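Local coordinates for protein geobacter metallireducens SMUG1 (Geobacter metallireducens, PDB 5H9I) that belongs to the SMUG1 group of the UDG-like superfamily and folds as a single alpha/beta domain around a parallel four-stranded sheet, at residues 75-78 with 79-83; 129-132 with 133-137. All coordinates share one frame; numbering follows the deposited sequence.

Contact 1. Residues 75-78 with 79-83; sequences GEVA and VVTEW. With IPA (isopropyl alcohol), chain G.
E76 and V79 show how a side chain can start a helix. E76 occupies the N-cap position, and its OE1 accepts the capping bond from V79 N at 3.0 Å. The donor approaches from above the carboxylate, 40° out of its plane. CG leaves anti to the backbone N (chi1 -174°), and the chain then bends at chi2, which brings OE1 to V79 N at the N-terminal end of the first turn, the two side chains crossing at about a right angle. With OE2 bonded to the hydroxyl of S110, both oxygens are held, which probably limits rotation of the group.

Backbone bonds continue the turn. V80 N donates to E76 O, T81 N to V77 O, and E82 N to A78 O at 2.8 Å. A78 O is gripped twice, because T81 OG1 also donates to it at 3.2 Å, well off the axis of the carbonyl. A chi1 of 68° sets that hydroxyl between its own backbone N and carbonyl carbon, folded back over the preceding turn. A wider pi-type turn spans 80-83, overlapping these bonds.

The apolar contacts are few. V80 CG2 rests on G75 CA at 3.6 Å, while CG1 of V77 and CG2 of T81 lie 4.3 Å apart. V79 CG1, by contrast, lies against polar atoms, E76 O and OE1. Beyond the E82 carbonyl, an isopropyl alcohol, probably from the crystallisation liquor and doubtfully placed, makes at most a weak 3.4 Å bond from its O2 to E82 O.

W83 leads away from the turn and bonds through NE1 to G126 O. Helix 112-125 packs against this side, with R115 on E76, W118 on V79 and I121 on W83; T70 of helix 67-70 meets V77 and V80, and F105 from a loop touches V80 and T81.

Contact 2. Residues 129-132 with 133-137; sequences ERFF and ARFFV. With LEA (pentanoic acid), chain H.
Where helix 128-132 gives way to strand 135-139, an outermost strand of the parallel sheet, F131 and F135 pack across the turn. This helix-to-strand junction is built largely from aromatic residues. F131 O accepts two backbone donors at the turn: F135 N at 2.9 Å, in the carbonyl plane, and R134 N at 3.1 Å, above that plane. A133 N returns to E129 O and completes the last helical turn.

F131 has CG anti to its backbone N (chi1 -179°), which brings the end of the ring round to the start of the strand that follows, although the side chain sets off away from it. There F135 CB sits over one face in a CH-pi contact, 3.5 Å from the F131 ring centroid. The two rings lie almost parallel, at 2°, yet are slid so far that they barely overlap, with centroids 5.0 Å apart. V137 CG2 comes to the edge of the same F131 ring, 4.1 Å from CZ. F132 lies next to it: F131 CD2 sits over the centre of one face of the F132 ring, and F132 CD1 meets F136 CD1 at 3.9 Å. The buried carbonyl oxygen F135 O, which has no hydrogen-bond partner in the model, receives a CA-H...O contact from F132 CA at 3.4 Å.

The junction packs against F125 and W118 of helix 112-125, Y44 and F48 of helix 38-48, and V55 of strand 55-59; F240 sets its ring edge-to-face with F135.

R130 and R134 contribute to the pentanoic acid pocket. R134 brings the edge of its guanidinium to the ligand's C3. R130, whose NH1 also bonds to F125 O, donates through that nitrogen to LEA O1 over 2.7 Å, nearly straight at 173°.

How the contacts relate
The two contacts follow one another along the chain, with helix 112-125 between them in sequence. Their centres lie 16 Å apart and their nearest atoms about 4 Å, without touching. That helix joins them in space as well: W118 meets V79 of contact 1 and both F131 and V137 of contact 2, and I121 meets W83 and F131. Contact 1 starts helix 77-84 just after P73 and F74 of the xanthine pocket, while contact 2 opens strand 135-139, which ends at N139 of the same pocket. Both thus lead to or from this pocket, and contact 2 also contributes to the pentanoic acid site.

Contact 1. Residues 75-78 with 79-83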
loop_
_atom_site.group_PDB
_atom_site.type_symbol
_atom_site.label_atom_id
_atom_site.label_comp_id
_atom_site.label_asym_id
_atom_site.label_seq_id
_atom_site.Cartn_x
_atom_site.Cartn_y
_atom_site.Cartn_z
ATOM N N GLY A 75 -6.507 0.551 3.654
ATOM C CA GLY A 75 -7.015 1.258 4.787
ATOM C C GLY A 75 -8.514 1.471 4.772
ATOM O O GLY A 75 -8.993 2.595 4.641
ATOM N N GLU A 76 -9.222 0.399 4.984
ATOM C CA GLU A 76 -10.682 0.416 5.141
ATOM C C GLU A 76 -10.962 1.400 6.293
ATOM O O GLU A 76 -10.327 1.359 7.372
ATOM C CB GLU A 76 -11.215 -0.967 5.384
ATOM C CG GLU A 76 -12.794 -1.032 5.420
ATOM C CD GLU A 76 -13.363 -1.462 6.707
ATOM O OE1 GLU A 76 -12.665 -1.623 7.770
ATOM O OE2 GLU A 76 -14.632 -1.643 6.752
ATOM N N VAL A 77 -12.001 2.233 6.171
ATOM C CA VAL A 77 -12.214 3.310 7.107
ATOM C C VAL A 77 -12.394 2.830 8.505
ATOM O O VAL A 77 -11.741 3.339 9.444
ATOM C CB VAL A 77 -13.393 4.263 6.619
ATOM C CG1 VAL A 77 -13.694 5.300 7.665
ATOM C CG2 VAL A 77 -13.021 4.853 5.286
ATOM N N ALA A 78 -13.226 1.808 8.682
ATOM C CA ALA A 78 -13.553 1.327 9.996
ATOM C C ALA A 78 -12.337 0.777 10.753
ATOM O O ALA A 78 -12.088 1.126 11.916
ATOM C CB ALA A 78 -14.650 0.333 9.977
ATOM N N VAL A 79 -11.550 -0.030 10.027
ATOM C CA VAL A 79 -10.431 -0.634 10.705
ATOM C C VAL A 79 -9.379 0.416 11.004
ATOM O O VAL A 79 -8.716 0.331 12.099
ATOM C CB VAL A 79 -9.968 -1.951 10.006
ATOM C CG1 VAL A 79 -9.202 -1.605 8.856
ATOM C CG2 VAL A 79 -9.175 -2.778 11.082
ATOM N N VAL A 80 -9.180 1.453 10.174
ATOM C CA VAL A 80 -8.182 2.428 10.452
ATOM C C VAL A 80 -8.595 3.275 11.649
ATOM O O VAL A 80 -7.785 3.518 12.550
ATOM C CB VAL A 80 -7.962 3.290 9.295
ATOM C CG1 VAL A 80 -7.104 4.490 9.603
ATOM C CG2 VAL A 80 -7.371 2.512 8.111
ATOM N N THR A 81 -9.886 3.652 11.765
ATOM C CA THR A 81 -10.348 4.436 12.884
ATOM C C THR A 81 -10.427 3.629 14.173
ATOM O O THR A 81 -10.002 4.124 15.235
ATOM C CB THR A 81 -11.730 5.149 12.613
ATOM O OG1 THR A 81 -12.736 4.182 12.516
ATOM C CG2 THR A 81 -11.680 5.897 11.443
ATOM N N GLU A 82 -10.934 2.401 14.113
ATOM C CA GLU A 82 -11.281 1.623 15.310
ATOM C C GLU A 82 -10.046 0.878 15.809
ATOM O O GLU A 82 -9.877 0.784 17.030
ATOM C CB GLU A 82 -12.410 0.609 15.018
ATOM C CG GLU A 82 -13.729 1.351 14.708
ATOM C CD GLU A 82 -14.883 0.443 14.167
ATOM O OE1 GLU A 82 -14.713 -0.810 14.038
ATOM O OE2 GLU A 82 -15.990 1.012 13.829
ATOM N N TRP A 83 -9.227 0.323 14.926
ATOM C CA TRP A 83 -8.135 -0.541 15.401
ATOM C C TRP A 83 -6.867 0.289 15.479
ATOM O O TRP A 83 -6.170 0.189 16.513
ATOM C CB TRP A 83 -7.965 -1.736 14.476
ATOM C CG TRP A 83 -7.084 -2.778 15.166
ATOM C CD1 TRP A 83 -7.339 -3.371 16.400
ATOM C CD2 TRP A 83 -5.928 -3.379 14.654
ATOM N NE1 TRP A 83 -6.325 -4.282 16.665
ATOM C CE2 TRP A 83 -5.452 -4.299 15.648
ATOM C CE3 TRP A 83 -5.133 -3.162 13.504
ATOM C CZ2 TRP A 83 -4.318 -5.060 15.433
ATOM C CZ3 TRP A 83 -4.001 -3.863 13.347
ATOM C CH2 TRP A 83 -3.616 -4.821 14.341
HETATM C C1 IPA G . -10.645 4.343 17.839
HETATM C C2 IPA G . -9.524 4.583 18.779
HETATM C C3 IPA G . -10.089 5.252 20.052
HETATM O O2 IPA G . -8.726 3.339 18.910
#

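Contact 2. Residues 129-132 with 133-137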
loop_
_atom_site.group_PDB
_atom_site.type_symbol
_atom_site.label_atom_id
_atom_site.label_comp_id
_atom_site.label_asym_id
_atom_site.label_seq_id
_atom_site.Cartn_x
_atom_site.Cartn_y
_atom_site.Cartn_z
ATOM N N GLU A 129 0.343 -3.069 18.417
ATOM C CA GLU A 129 1.719 -3.183 18.884
ATOM C C GLU A 129 2.272 -4.631 18.721
ATOM O O GLU A 129 3.471 -4.764 18.384
ATOM C CB GLU A 129 1.843 -2.735 20.351
ATOM C CG GLU A 129 1.849 -1.213 20.445
ATOM C CD GLU A 129 0.643 -0.544 19.932
ATOM O OE1 GLU A 129 -0.496 -0.923 20.304
ATOM O OE2 GLU A 129 0.765 0.406 19.085
ATOM N N ARG A 130 1.460 -5.640 18.902
ATOM C CA ARG A 130 1.990 -6.997 18.653
ATOM C C ARG A 130 2.304 -7.275 17.186
ATOM O O ARG A 130 3.275 -7.991 16.916
ATOM C CB ARG A 130 1.083 -8.015 19.193
ATOM C CG ARG A 130 0.929 -7.958 20.713
ATOM C CD ARG A 130 0.221 -9.147 21.339
ATOM N NE ARG A 130 1.099 -10.338 21.165
ATOM C CZ ARG A 130 1.028 -11.338 20.268
ATOM N NH1 ARG A 130 0.119 -11.422 19.324
ATOM N NH2 ARG A 130 1.913 -12.341 20.416
ATOM N N PHE A 131 1.549 -6.653 16.274
ATOM C CA PHE A 131 1.830 -6.751 14.825
ATOM C C PHE A 131 3.011 -5.990 14.388
ATOM O O PHE A 131 3.963 -6.478 13.826
ATOM C CB PHE A 131 0.535 -6.426 14.023
ATOM C CG PHE A 131 0.721 -6.531 12.580
ATOM C CD1 PHE A 131 0.882 -7.776 11.971
ATOM C CD2 PHE A 131 0.723 -5.406 11.780
ATOM C CE1 PHE A 131 1.056 -7.798 10.582
ATOM C CE2 PHE A 131 0.851 -5.465 10.448
ATOM C CZ PHE A 131 0.996 -6.689 9.802
ATOM N N PHE A 132 3.000 -4.682 14.718
ATOM C CA PHE A 132 3.995 -3.799 14.207
ATOM C C PHE A 132 5.317 -3.954 14.900
ATOM O O PHE A 132 6.342 -3.412 14.438
ATOM C CB PHE A 132 3.512 -2.336 14.186
ATOM C CG PHE A 132 2.330 -2.092 13.219
ATOM C CD1 PHE A 132 2.578 -2.096 11.877
ATOM C CD2 PHE A 132 1.065 -1.867 13.688
ATOM C CE1 PHE A 132 1.534 -1.861 10.994
ATOM C CE2 PHE A 132 -0.000 -1.657 12.818
ATOM C CZ PHE A 132 0.298 -1.633 11.494
ATOM N N ALA A 133 5.345 -4.715 15.990
ATOM C CA ALA A 133 6.648 -5.074 16.555
ATOM C C ALA A 133 7.503 -5.739 15.503
ATOM O O ALA A 133 8.749 -5.562 15.530
ATOM C CB ALA A 133 6.455 -6.021 17.689
ATOM N N ARG A 134 6.925 -6.522 14.601
ATOM C CA ARG A 134 7.699 -7.285 13.631
ATOM C C ARG A 134 7.327 -7.044 12.182
ATOM O O ARG A 134 8.057 -7.415 11.330
ATOM C CB ARG A 134 7.576 -8.789 13.889
ATOM C CG ARG A 134 8.177 -9.350 15.170
ATOM C CD ARG A 134 7.932 -10.883 15.165
ATOM N NE ARG A 134 6.699 -11.241 15.817
ATOM C CZ ARG A 134 5.869 -12.212 15.466
ATOM N NH1 ARG A 134 6.083 -12.934 14.411
ATOM N NH2 ARG A 134 4.801 -12.431 16.228
ATOM N N PHE A 135 6.157 -6.455 11.935
ATOM C CA PHE A 135 5.626 -6.354 10.596
ATOM C C PHE A 135 5.381 -4.884 10.190
ATOM O O PHE A 135 5.213 -3.996 11.039
ATOM C CB PHE A 135 4.298 -7.117 10.511
ATOM C CG PHE A 135 4.439 -8.608 10.650
ATOM C CD1 PHE A 135 4.427 -9.153 11.858
ATOM C CD2 PHE A 135 4.678 -9.398 9.517
ATOM C CE1 PHE A 135 4.535 -10.510 12.020
ATOM C CE2 PHE A 135 4.824 -10.731 9.636
ATOM C CZ PHE A 135 4.777 -11.275 10.853
ATOM N N PHE A 136 5.257 -4.666 8.885
ATOM C CA PHE A 136 4.749 -3.416 8.367
ATOM C C PHE A 136 4.001 -3.685 7.084
ATOM O O PHE A 136 4.270 -4.708 6.417
ATOM C CB PHE A 136 5.836 -2.370 8.210
ATOM C CG PHE A 136 5.320 -0.963 7.974
ATOM C CD1 PHE A 136 4.584 -0.336 8.971
ATOM C CD2 PHE A 136 5.623 -0.283 6.825
ATOM C CE1 PHE A 136 4.105 0.986 8.771
ATOM C CE2 PHE A 136 5.172 1.007 6.638
ATOM C CZ PHE A 136 4.364 1.628 7.585
ATOM N N VAL A 137 3.154 -2.758 6.650
ATOM C CA VAL A 137 2.435 -2.843 5.372
ATOM C C VAL A 137 2.584 -1.556 4.596
ATOM O O VAL A 137 2.332 -0.486 5.133
ATOM C CB VAL A 137 0.880 -3.157 5.592
ATOM C CG1 VAL A 137 0.162 -3.309 4.293
ATOM C CG2 VAL A 137 0.720 -4.409 6.455
HETATM C C2 LEA H . 0.520 -13.663 16.497
HETATM O O2 LEA H . -0.090 -13.769 15.462
HETATM C C3 LEA H . 1.970 -13.859 16.459
HETATM C C4 LEA H . 2.219 -15.020 17.332
HETATM C C5 LEA H . 2.769 -14.656 18.671
HETATM C C6 LEA H . 3.293 -15.872 19.484
HETATM O O1 LEA H . -0.039 -13.440 17.550
#